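Local coordinates for protein methyl transferase from Methanosarcina acetivorans (Methanosarcina acetivorans, PDB 6MRO) that probably transfers methyl groups from S-adenosylmethionine, and here holds S-adenosyl-L-homocysteine and calcium ions, at residues A[131-136]-A[189-194]; A[56-61]-A[82-87]; A[18-23]-A[175-180]; A[89-94]-A[121-126]. The protein carries 1 engineered substitution. All blocks are in the same frame, centred on the assembly; numbering follows the deposited sequence.

In the fold
Contacts 1 and 2 belong to the same mixed sheet, whose strand order, 3-2-1-4-5-7-6, is that of the Rossmann-like methyltransferases; their centres lie 18 Å apart. Contact 2 presents D61 and N87 to S-adenosyl-L-homocysteine, while contact 1 stands back from it, the side chain of M136 about 10 Å away. Contact 3 ties helix 20-27 to the strand beside that of 189-194 and touches contact 1 where F135 CB meets F22 CE1 at 3.7 Å. Contact 4 lies near the adenine and touches contact 2, where I60 CD1 packs on L94 CD1 at 3.5 Å, and K194 NZ of contact 1 reaches H125 O at 2.9 Å, probably a hydrogen bond.

Contact 1. Residues A[131-136]-A[189-194]; sequences GGKYFM and LLSATK
L190, M136 and Y134 bury the most surface where strands 132-136 and 189-193 run antiparallel, their short axes 4.6 Å apart at the closest. L190 is paired with M136 across the sheet, and the two exchange backbone hydrogen bonds: M136 N to L190 O at 3.1 Å and L190 N to M136 O at 2.9 Å. Both side chains rise from the same face. L190 sends its CD2 methyl to the Y134 ring, 3.9 Å from CE1, the two side chains crossing at about a right angle; the same CD2 lies 4.1 Å from M136 CE. That methyl reaches L190 because the methionine chain is folded at chi2 (-86°) and chi3 (-74°), a flexibility that lets its methyl meet the leucine at the end of a folded chain. Y134 pairs with A192, again by two backbone bonds, Y134 N to A192 O and A192 N to Y134 O, each 2.9 Å. The small A192 CB sits at the edge of the ring, near its plane. D105 OD1 bonds the hydroxyl, which gives the buried phenol a polar partner.

On the reverse face F135 brings CE1 to 3.5 Å from S191 OG, and the aliphatic part of K133 runs beside T193. An antiparallel seventh strand between the fifth and sixth is the hallmark of class I methyltransferase sheets. Helix 155-162 covers the L190 and M136 face through F162, helix 20-27 packs on F135 and L189, and strands 100-106 and 167-177 flank the pair.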
# COMPACT_ATOMS: atom_id res chain seq x y z
N GLY A 131 6.07 0.95 17.57
CA GLY A 131 5.68 -0.44 17.46
C GLY A 131 4.82 -0.73 16.25
O GLY A 131 4.37 -1.88 16.09
N GLY A 132 4.59 0.27 15.40
CA GLY A 132 3.67 0.11 14.29
C GLY A 132 4.28 -0.67 13.14
O GLY A 132 5.50 -0.68 12.94
N LYS A 133 3.41 -1.35 12.39
CA LYS A 133 3.81 -2.14 11.27
C LYS A 133 3.56 -1.50 9.91
O LYS A 133 2.57 -0.89 9.71
CB LYS A 133 3.02 -3.43 11.27
CG LYS A 133 3.06 -4.27 12.51
CD LYS A 133 4.27 -5.17 12.40
CE LYS A 133 4.36 -6.18 13.51
NZ LYS A 133 5.54 -7.04 13.19
N TYR A 134 4.51 -1.68 9.01
CA TYR A 134 4.42 -1.28 7.61
C TYR A 134 4.52 -2.54 6.77
O TYR A 134 5.50 -3.29 6.88
CB TYR A 134 5.54 -0.30 7.26
CG TYR A 134 5.63 0.12 5.79
CD1 TYR A 134 6.80 -0.07 5.07
CD2 TYR A 134 4.55 0.75 5.16
CE1 TYR A 134 6.90 0.32 3.76
CE2 TYR A 134 4.64 1.16 3.83
CZ TYR A 134 5.82 0.94 3.14
OH TYR A 134 5.94 1.34 1.85
N PHE A 135 3.49 -2.77 5.95
CA PHE A 135 3.45 -3.89 5.00
C PHE A 135 3.38 -3.32 3.60
O PHE A 135 2.46 -2.54 3.28
CB PHE A 135 2.23 -4.78 5.27
CG PHE A 135 2.25 -5.42 6.62
CD1 PHE A 135 3.12 -6.48 6.88
CD2 PHE A 135 1.41 -4.98 7.62
CE1 PHE A 135 3.15 -7.08 8.13
CE2 PHE A 135 1.41 -5.59 8.87
CZ PHE A 135 2.29 -6.63 9.13
N MET A 136 4.33 -3.70 2.75
CA MET A 136 4.44 -3.14 1.42
C MET A 136 4.57 -4.26 0.40
O MET A 136 5.37 -5.18 0.59
CB MET A 136 5.62 -2.18 1.33
CG MET A 136 5.77 -1.48 -0.01
SD MET A 136 6.71 -2.44 -1.24
CE MET A 136 8.36 -2.23 -0.57
N LEU A 189 6.89 -9.03 -0.49
CA LEU A 189 6.15 -8.47 0.62
C LEU A 189 7.13 -8.11 1.73
O LEU A 189 7.81 -8.99 2.27
CB LEU A 189 5.09 -9.43 1.14
CG LEU A 189 4.28 -8.87 2.33
CD1 LEU A 189 3.30 -7.81 1.84
CD2 LEU A 189 3.58 -9.99 3.08
N LEU A 190 7.23 -6.83 2.03
CA LEU A 190 8.04 -6.34 3.12
C LEU A 190 7.19 -6.22 4.38
O LEU A 190 6.10 -5.63 4.35
CB LEU A 190 8.65 -4.98 2.77
CG LEU A 190 9.12 -4.12 3.94
CD1 LEU A 190 10.39 -4.71 4.55
CD2 LEU A 190 9.36 -2.70 3.43
N SER A 191 7.69 -6.78 5.48
CA SER A 191 7.17 -6.51 6.81
C SER A 191 8.22 -5.71 7.55
O SER A 191 9.36 -6.16 7.70
CB SER A 191 6.85 -7.81 7.55
OG SER A 191 6.52 -7.55 8.91
N ALA A 192 7.84 -4.51 7.99
CA ALA A 192 8.78 -3.64 8.69
C ALA A 192 8.08 -3.05 9.91
O ALA A 192 6.85 -3.02 9.99
CB ALA A 192 9.30 -2.55 7.76
N THR A 193 8.88 -2.58 10.87
CA THR A 193 8.34 -1.96 12.08
C THR A 193 9.05 -0.64 12.36
O THR A 193 10.23 -0.47 12.05
CB THR A 193 8.47 -2.87 13.32
OG1 THR A 193 9.83 -2.89 13.78
CG2 THR A 193 8.02 -4.29 13.00
N LYS A 194 8.31 0.29 12.95
CA LYS A 194 8.85 1.62 13.22
C LYS A 194 9.99 1.59 14.23
O LYS A 194 9.83 1.13 15.35
CB LYS A 194 7.74 2.56 13.71
CG LYS A 194 8.24 3.91 14.17
CD LYS A 194 7.10 4.93 14.25
CE LYS A 194 7.64 6.30 14.58
NZ LYS A 194 6.62 7.37 14.46
OXT LYS A 194 11.11 2.03 13.95

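Contact 2. Residues A[56-61]-A[82-87]; sequences DVTGID and NFIVGN. With SAH (S-adenosyl-L-homocysteine), chain B.
G59 O takes the I84 amide at 2.8 Å, a short bond in a ladder of parallel backbone hydrogen bonds that runs from N82 N and V57 O to G86 N and D61 O. At the outer end a side-chain bond joins it: N82 ND2 donates to T58 OG1 at 3.2 Å, the hydroxyl lying in the amide plane, with the two side chains side by side. At the other end the ladder delivers two ligand-binding residues. D61 points its carboxylate at the ribose and accepts both hydroxyls, O2' of S-adenosyl-L-homocysteine to OD1 at 2.7 Å and O3' to OD2 at 2.5 Å. A carboxylate suits the place, since its two oxygens match a vicinal diol; an acidic residue at the end of the second strand is a familiar feature of this fold. Backbone amides of A63 and G42 also reach OD1 and OD2, which fixes the rotation of the group. N87 OD1 receives the adenine N6 at 2.9 Å, and also L89 N.

Packing fills in around these bonds. I60 CB meets I84 CG1 at 4.1 Å, and I60 CG1 rests 3.5 Å from G86 O, where the glycine leaves room for the isoleucine tip. G59 likewise has no side chain to collide with the F83 ring, whose CD1 comes within 4.0 Å of G59 CA.

Helix 64-76 makes the beta-alpha-beta crossover between the strands and packs on F83 and V85; helix 45-51 covers V57 and F83, strand 35-39 lies beyond 56-61, and strand 82-85 is the outermost strand on this side.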
# COMPACT_ATOMS: atom_id res chain seq x y z
N ASP A 56 -9.76 -0.13 12.28
CA ASP A 56 -10.31 1.20 11.97
C ASP A 56 -9.51 1.74 10.80
O ASP A 56 -8.35 2.13 10.96
CB ASP A 56 -10.16 2.15 13.16
CG ASP A 56 -10.94 1.70 14.38
OD1 ASP A 56 -12.01 1.06 14.22
OD2 ASP A 56 -10.48 2.00 15.50
N VAL A 57 -10.11 1.79 9.61
CA VAL A 57 -9.35 1.96 8.38
C VAL A 57 -9.53 3.35 7.81
O VAL A 57 -10.66 3.86 7.70
CB VAL A 57 -9.72 0.91 7.33
CG1 VAL A 57 -8.86 1.10 6.07
CG2 VAL A 57 -9.46 -0.47 7.90
N THR A 58 -8.41 3.97 7.43
CA THR A 58 -8.36 5.15 6.59
C THR A 58 -7.65 4.80 5.30
O THR A 58 -6.63 4.11 5.32
CB THR A 58 -7.63 6.30 7.30
OG1 THR A 58 -8.35 6.67 8.48
CG2 THR A 58 -7.53 7.51 6.38
N GLY A 59 -8.20 5.25 4.17
CA GLY A 59 -7.52 5.08 2.90
C GLY A 59 -7.30 6.42 2.23
O GLY A 59 -8.22 7.24 2.20
N ILE A 60 -6.11 6.66 1.70
CA ILE A 60 -5.76 7.93 1.08
C ILE A 60 -5.29 7.68 -0.35
O ILE A 60 -4.54 6.72 -0.62
CB ILE A 60 -4.71 8.69 1.91
CG1 ILE A 60 -4.32 9.99 1.21
CG2 ILE A 60 -3.49 7.79 2.22
CD1 ILE A 60 -3.53 10.91 2.09
N ASP A 61 -5.75 8.51 -1.28
CA ASP A 61 -5.33 8.37 -2.67
C ASP A 61 -5.47 9.72 -3.35
O ASP A 61 -6.34 10.52 -3.00
CB ASP A 61 -6.16 7.31 -3.40
CG ASP A 61 -5.48 6.79 -4.67
OD1 ASP A 61 -5.42 7.54 -5.68
OD2 ASP A 61 -5.00 5.63 -4.67
N ASN A 82 -12.77 5.36 6.32
CA ASN A 82 -12.49 6.79 6.14
C ASN A 82 -11.64 6.96 4.88
O ASN A 82 -10.41 6.92 4.92
CB ASN A 82 -11.80 7.33 7.39
CG ASN A 82 -11.47 8.80 7.31
OD1 ASN A 82 -12.24 9.62 6.81
ND2 ASN A 82 -10.30 9.16 7.84
N PHE A 83 -12.30 7.15 3.73
CA PHE A 83 -11.61 7.33 2.46
C PHE A 83 -11.42 8.82 2.18
O PHE A 83 -12.39 9.59 2.22
CB PHE A 83 -12.39 6.69 1.31
CG PHE A 83 -12.22 5.20 1.20
CD1 PHE A 83 -10.98 4.64 0.95
CD2 PHE A 83 -13.32 4.35 1.33
CE1 PHE A 83 -10.82 3.27 0.84
CE2 PHE A 83 -13.17 2.99 1.23
CZ PHE A 83 -11.92 2.44 0.98
N ILE A 84 -10.19 9.23 1.91
CA ILE A 84 -9.91 10.65 1.70
C ILE A 84 -9.00 10.83 0.50
O ILE A 84 -8.11 10.02 0.23
CB ILE A 84 -9.31 11.32 2.96
CG1 ILE A 84 -7.94 10.77 3.31
CG2 ILE A 84 -10.25 11.19 4.15
CD1 ILE A 84 -7.35 11.42 4.55
N VAL A 85 -9.26 11.91 -0.25
CA VAL A 85 -8.39 12.33 -1.33
C VAL A 85 -7.22 13.08 -0.72
O VAL A 85 -7.42 14.00 0.08
CB VAL A 85 -9.15 13.22 -2.33
CG1 VAL A 85 -8.20 13.71 -3.41
CG2 VAL A 85 -10.33 12.46 -2.95
N GLY A 86 -6.01 12.71 -1.10
CA GLY A 86 -4.85 13.33 -0.49
C GLY A 86 -3.56 12.78 -1.05
O GLY A 86 -3.52 11.77 -1.75
N ASN A 87 -2.48 13.48 -0.69
CA ASN A 87 -1.13 13.18 -1.15
C ASN A 87 -0.33 12.60 0.01
O ASN A 87 -0.17 13.26 1.04
CB ASN A 87 -0.46 14.45 -1.68
CG ASN A 87 0.78 14.16 -2.47
OD1 ASN A 87 1.50 13.19 -2.22
ND2 ASN A 87 1.05 15.02 -3.45
N SAH B . -3.52 0.17 -3.64
CA SAH B . -4.44 0.13 -4.78
CB SAH B . -3.96 1.04 -5.90
CG SAH B . -2.50 0.79 -6.31
SD SAH B . -1.99 1.74 -7.76
C SAH B . -4.62 -1.28 -5.32
O SAH B . -3.92 -2.21 -4.89
OXT SAH B . -5.47 -1.51 -6.19
C5' SAH B . -1.14 3.08 -6.87
C4' SAH B . -2.11 4.12 -6.30
O4' SAH B . -1.36 5.13 -5.63
C3' SAH B . -3.00 4.82 -7.33
O3' SAH B . -4.34 4.66 -6.92
C2' SAH B . -2.52 6.27 -7.30
O2' SAH B . -3.53 7.23 -7.54
C1' SAH B . -1.96 6.39 -5.89
N9 SAH B . -0.93 7.41 -5.70
C8 SAH B . 0.18 7.67 -6.47
N7 SAH B . 0.88 8.66 -5.90
C5 SAH B . 0.24 9.03 -4.76
C6 SAH B . 0.51 9.99 -3.79
N6 SAH B . 1.57 10.78 -3.89
N1 SAH B . -0.35 10.13 -2.73
C2 SAH B . -1.47 9.32 -2.62
N3 SAH B . -1.74 8.38 -3.58
C4 SAH B . -0.89 8.23 -4.62

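Contact 3. Residues A[18-23]-A[175-180]; sequences PQPAFQ and IFDSLL
A side-chain amide that imitates a neighbouring strand joins Q19, at the N-cap position of helix 20-27, to D177, near the end of an outermost strand of the sheet. Both ends of the amide are used on one residue: D177 N donates to Q19 OE1 at 3.0 Å, and Q19 NE2 donates to D177 O at 3.0 Å. Each bond lies in the plane of the accepting carbonyl and on a lone pair, so the glutamine amide can neither turn nor flip without losing both. Its chain reaches the strand by bending at chi2 (-73°), which lays CD beside the backbone.

The same NE2 stands 3.4 Å above the face of F176, offset toward the rim near CZ. Amide and ring planes are only 26° apart, so the amide lies along the ring instead of pointing its N-H down at it, one of its N-H groups being given to D177 O. F176 meets F139 edge-to-face. Strand 167-177 is an edge of the seven-stranded methyltransferase sheet, and helix 20-27 packs against that sheet through F22, on strands 132-139 and 100-106. The Q19 side chain touches S106, which binds the ligand, and itself lies about 5 Å from S-adenosyl-L-homocysteine.

Q19 O accepts Q23 N, while P20, with no N-H to satisfy, suits the first turn. The A21 amide is answered by a water that accepts from A21 N and donates to Q19 OE1 at 2.8 Å and to I175 O at 2.6 Å, bridging helix and strand. P20 CG lies 3.1 Å from D177 OD2, whose stronger partner is H17 NE2, and the proline ring crosses the carboxylate at a slant.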
# COMPACT_ATOMS: atom_id res chain seq x y z
N PRO A 18 -9.27 -8.16 -2.61
CA PRO A 18 -8.03 -7.75 -1.95
C PRO A 18 -6.86 -8.54 -2.52
O PRO A 18 -7.03 -9.65 -3.01
CB PRO A 18 -8.26 -8.11 -0.48
CG PRO A 18 -9.76 -8.21 -0.35
CD PRO A 18 -10.23 -8.75 -1.66
N GLN A 19 -5.67 -7.94 -2.47
CA GLN A 19 -4.48 -8.67 -2.88
C GLN A 19 -4.27 -9.87 -1.96
O GLN A 19 -4.37 -9.75 -0.74
CB GLN A 19 -3.24 -7.77 -2.85
CG GLN A 19 -3.17 -6.84 -4.04
CD GLN A 19 -2.81 -7.57 -5.30
OE1 GLN A 19 -2.41 -8.74 -5.26
NE2 GLN A 19 -3.01 -6.92 -6.44
N PRO A 20 -3.95 -11.04 -2.52
CA PRO A 20 -3.76 -12.22 -1.66
C PRO A 20 -2.69 -12.04 -0.61
O PRO A 20 -2.85 -12.54 0.51
CB PRO A 20 -3.41 -13.33 -2.67
CG PRO A 20 -4.12 -12.91 -3.92
CD PRO A 20 -4.13 -11.41 -3.94
N ALA A 21 -1.62 -11.30 -0.91
CA ALA A 21 -0.56 -11.11 0.09
C ALA A 21 -1.10 -10.44 1.34
O ALA A 21 -0.70 -10.78 2.46
CB ALA A 21 0.59 -10.31 -0.50
N PHE A 22 -2.04 -9.50 1.18
CA PHE A 22 -2.61 -8.84 2.35
C PHE A 22 -3.68 -9.69 3.02
O PHE A 22 -3.80 -9.66 4.25
CB PHE A 22 -3.13 -7.46 1.95
CG PHE A 22 -2.03 -6.46 1.70
CD1 PHE A 22 -1.34 -5.88 2.76
CD2 PHE A 22 -1.66 -6.11 0.41
CE1 PHE A 22 -0.30 -4.98 2.53
CE2 PHE A 22 -0.61 -5.21 0.18
CZ PHE A 22 0.06 -4.65 1.23
N GLN A 23 -4.46 -10.46 2.25
CA GLN A 23 -5.37 -11.42 2.85
C GLN A 23 -4.61 -12.42 3.72
O GLN A 23 -5.08 -12.82 4.79
CB GLN A 23 -6.16 -12.17 1.77
CG GLN A 23 -6.86 -13.44 2.27
CD GLN A 23 -7.98 -13.14 3.27
OE1 GLN A 23 -8.67 -12.13 3.15
NE2 GLN A 23 -8.15 -14.02 4.25
N ILE A 175 2.98 -13.39 -4.51
CA ILE A 175 2.35 -13.21 -5.81
C ILE A 175 1.56 -11.90 -5.78
O ILE A 175 1.02 -11.53 -4.73
CB ILE A 175 1.44 -14.41 -6.15
CG1 ILE A 175 2.29 -15.61 -6.54
CG2 ILE A 175 0.47 -14.06 -7.26
CD1 ILE A 175 3.31 -15.29 -7.60
N PHE A 176 1.54 -11.19 -6.90
CA PHE A 176 0.73 -9.98 -7.06
C PHE A 176 -0.33 -10.28 -8.11
O PHE A 176 0.01 -10.67 -9.24
CB PHE A 176 1.60 -8.79 -7.48
CG PHE A 176 0.85 -7.50 -7.60
CD1 PHE A 176 0.85 -6.58 -6.56
CD2 PHE A 176 0.15 -7.18 -8.76
CE1 PHE A 176 0.17 -5.38 -6.66
CE2 PHE A 176 -0.53 -5.98 -8.87
CZ PHE A 176 -0.53 -5.08 -7.82
N ASP A 177 -1.60 -10.15 -7.74
CA ASP A 177 -2.67 -10.41 -8.70
C ASP A 177 -2.82 -9.21 -9.61
O ASP A 177 -2.77 -8.06 -9.17
CB ASP A 177 -4.00 -10.71 -8.01
CG ASP A 177 -4.11 -12.14 -7.53
OD1 ASP A 177 -3.18 -12.94 -7.81
OD2 ASP A 177 -5.12 -12.47 -6.87
N SER A 178 -3.01 -9.48 -10.90
CA SER A 178 -3.07 -8.42 -11.89
C SER A 178 -4.14 -8.73 -12.92
O SER A 178 -4.50 -9.90 -13.16
CB SER A 178 -1.71 -8.24 -12.58
OG SER A 178 -1.76 -7.35 -13.69
N LEU A 179 -4.63 -7.68 -13.56
CA LEU A 179 -5.56 -7.88 -14.66
C LEU A 179 -4.85 -8.21 -15.97
O LEU A 179 -5.53 -8.62 -16.92
CB LEU A 179 -6.43 -6.64 -14.85
CG LEU A 179 -7.40 -6.39 -13.70
CD1 LEU A 179 -8.24 -5.17 -14.01
CD2 LEU A 179 -8.29 -7.63 -13.52
N LEU A 180 -3.54 -8.03 -16.06
CA LEU A 180 -2.83 -8.32 -17.29
C LEU A 180 -2.49 -9.81 -17.37
O LEU A 180 -2.45 -10.52 -16.36
CB LEU A 180 -1.58 -7.45 -17.41
CG LEU A 180 -1.93 -5.96 -17.62
CD1 LEU A 180 -0.67 -5.10 -17.63
CD2 LEU A 180 -2.73 -5.74 -18.90
O HOH W 1 -0.92 -10.28 -3.48

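Contact 4. Residues A[89-94]-A[121-126]; sequences LEMDQL and TRHVHK
H123 and D92 meet through the histidine ring, and the path runs outward from H123 CB, which has M91 CE 4.2 Å away. Beyond CG the ring parts. ND1 is bonded to L119 O, one turn back in its own helix, and this holds the ring in place. CD2 lies with D92 N at its edge, near the ring plane. CE1 passes beneath L89 O at 3.2 Å, the carbonyl oxygen over one face of the ring and offset toward its rim. At the tip NE2 donates to D92 OD1 at 3.0 Å with an N-H...O angle of 150°. D92 OD1 lies close to the imidazole plane, while the histidine N-H comes down on the carboxylate from above that group's own plane, the two planes being 80° apart. With carbonyl and carboxylate acceptors at its two nitrogens, the ring is probably favoured in its protonated form.

This histidine fastens helix 114-127 to the 3-10 turn that follows strand 82-85, within the Rossmann-like methyltransferase fold. L89 lies in this turn, and its side chain comes about 4 Å from S-adenosyl-L-homocysteine.

M91 works on the buried side. With chi1 at 63° and the chain extended beyond CG, its CE methyl lies 3.7 Å from H123 O and 4.3 Å from V124 CG2; a long, unbranched, flexible apolar chain suits a place where the turn must reach across to the helix backbone. Strand 35-39 lies beneath, with L37 on M91 and I39 on V124. K126 lays its CE methylene against D92 CB at 4.2 Å.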
# COMPACT_ATOMS: atom_id res chain seq x y z
N LEU A 89 2.76 12.26 0.22
CA LEU A 89 3.92 13.12 0.43
C LEU A 89 3.57 14.40 1.18
O LEU A 89 4.48 15.20 1.47
CB LEU A 89 4.57 13.46 -0.91
CG LEU A 89 5.02 12.28 -1.77
CD1 LEU A 89 5.66 12.78 -3.06
CD2 LEU A 89 5.97 11.37 -1.01
N GLU A 90 2.29 14.62 1.50
CA GLU A 90 1.84 15.78 2.26
C GLU A 90 0.95 15.40 3.43
O GLU A 90 0.26 16.26 3.98
CB GLU A 90 1.09 16.76 1.35
CG GLU A 90 1.92 17.41 0.28
CD GLU A 90 1.06 17.98 -0.84
OE1 GLU A 90 -0.18 17.93 -0.70
OE2 GLU A 90 1.63 18.47 -1.84
N MET A 91 0.93 14.12 3.83
CA MET A 91 -0.08 13.72 4.80
C MET A 91 0.25 14.12 6.23
O MET A 91 -0.54 13.83 7.13
CB MET A 91 -0.34 12.21 4.72
CG MET A 91 0.82 11.32 5.08
SD MET A 91 0.30 9.62 4.89
CE MET A 91 1.86 8.76 5.12
N ASP A 92 1.31 14.87 6.41
CA ASP A 92 1.58 15.41 7.73
C ASP A 92 0.56 16.51 8.02
O ASP A 92 0.38 16.89 9.14
CB ASP A 92 2.98 15.93 7.82
CG ASP A 92 3.32 16.91 6.77
OD1 ASP A 92 2.90 16.83 5.63
OD2 ASP A 92 4.09 17.79 7.08
N GLN A 93 -0.10 17.03 6.99
CA GLN A 93 -1.12 18.02 7.18
C GLN A 93 -2.47 17.38 7.33
O GLN A 93 -3.42 18.05 7.55
CB GLN A 93 -1.17 19.00 6.05
CG GLN A 93 0.01 19.90 5.96
CD GLN A 93 -0.37 21.37 6.10
OE1 GLN A 93 -0.71 22.03 5.15
NE2 GLN A 93 -0.30 21.86 7.29
N LEU A 94 -2.54 16.06 7.19
CA LEU A 94 -3.75 15.32 7.36
C LEU A 94 -3.78 14.49 8.62
O LEU A 94 -4.80 14.30 9.16
CB LEU A 94 -3.99 14.38 6.18
CG LEU A 94 -4.12 15.02 4.83
CD1 LEU A 94 -3.95 14.01 3.75
CD2 LEU A 94 -5.50 15.61 4.74
N THR A 121 9.45 7.79 2.70
CA THR A 121 9.76 7.01 3.90
C THR A 121 9.55 7.84 5.16
O THR A 121 9.03 7.33 6.16
CB THR A 121 11.20 6.48 3.85
OG1 THR A 121 12.13 7.58 3.81
CG2 THR A 121 11.42 5.59 2.66
N ARG A 122 9.92 9.11 5.13
CA ARG A 122 9.78 9.93 6.33
C ARG A 122 8.34 10.17 6.72
O ARG A 122 8.02 10.18 7.86
CB ARG A 122 10.58 11.25 6.25
CG ARG A 122 10.39 12.16 7.48
CD ARG A 122 11.62 12.33 8.43
NE ARG A 122 11.34 12.87 9.78
CZ ARG A 122 11.66 14.10 10.22
NH1 ARG A 122 12.30 14.95 9.44
NH2 ARG A 122 11.35 14.47 11.44
N HIS A 123 7.48 10.36 5.74
CA HIS A 123 6.07 10.59 6.06
C HIS A 123 5.41 9.33 6.58
O HIS A 123 4.62 9.39 7.54
CB HIS A 123 5.33 11.12 4.83
CG HIS A 123 5.35 12.61 4.73
ND1 HIS A 123 6.36 13.30 4.09
CD2 HIS A 123 4.51 13.54 5.23
CE1 HIS A 123 6.13 14.60 4.19
NE2 HIS A 123 5.01 14.77 4.88
N VAL A 124 5.69 8.19 5.96
CA VAL A 124 5.16 6.92 6.45
C VAL A 124 5.66 6.67 7.87
O VAL A 124 4.88 6.30 8.77
CB VAL A 124 5.56 5.77 5.51
CG1 VAL A 124 5.18 4.44 6.13
CG2 VAL A 124 4.91 5.96 4.14
N HIS A 125 6.96 6.87 8.10
CA HIS A 125 7.54 6.68 9.43
C HIS A 125 6.86 7.57 10.46
O HIS A 125 6.56 7.13 11.57
CB HIS A 125 9.05 6.96 9.39
CG HIS A 125 9.72 6.95 10.73
ND1 HIS A 125 10.32 5.83 11.26
CD2 HIS A 125 9.92 7.94 11.63
CE1 HIS A 125 10.84 6.12 12.44
NE2 HIS A 125 10.61 7.40 12.69
N LYS A 126 6.55 8.82 10.08
CA LYS A 126 6.01 9.79 11.03
C LYS A 126 4.61 9.40 11.51
O LYS A 126 4.32 9.49 12.70
CB LYS A 126 6.00 11.18 10.39
CG LYS A 126 5.50 12.29 11.29
CD LYS A 126 5.41 13.61 10.53
CE LYS A 126 4.81 14.71 11.39
NZ LYS A 126 5.60 14.92 12.64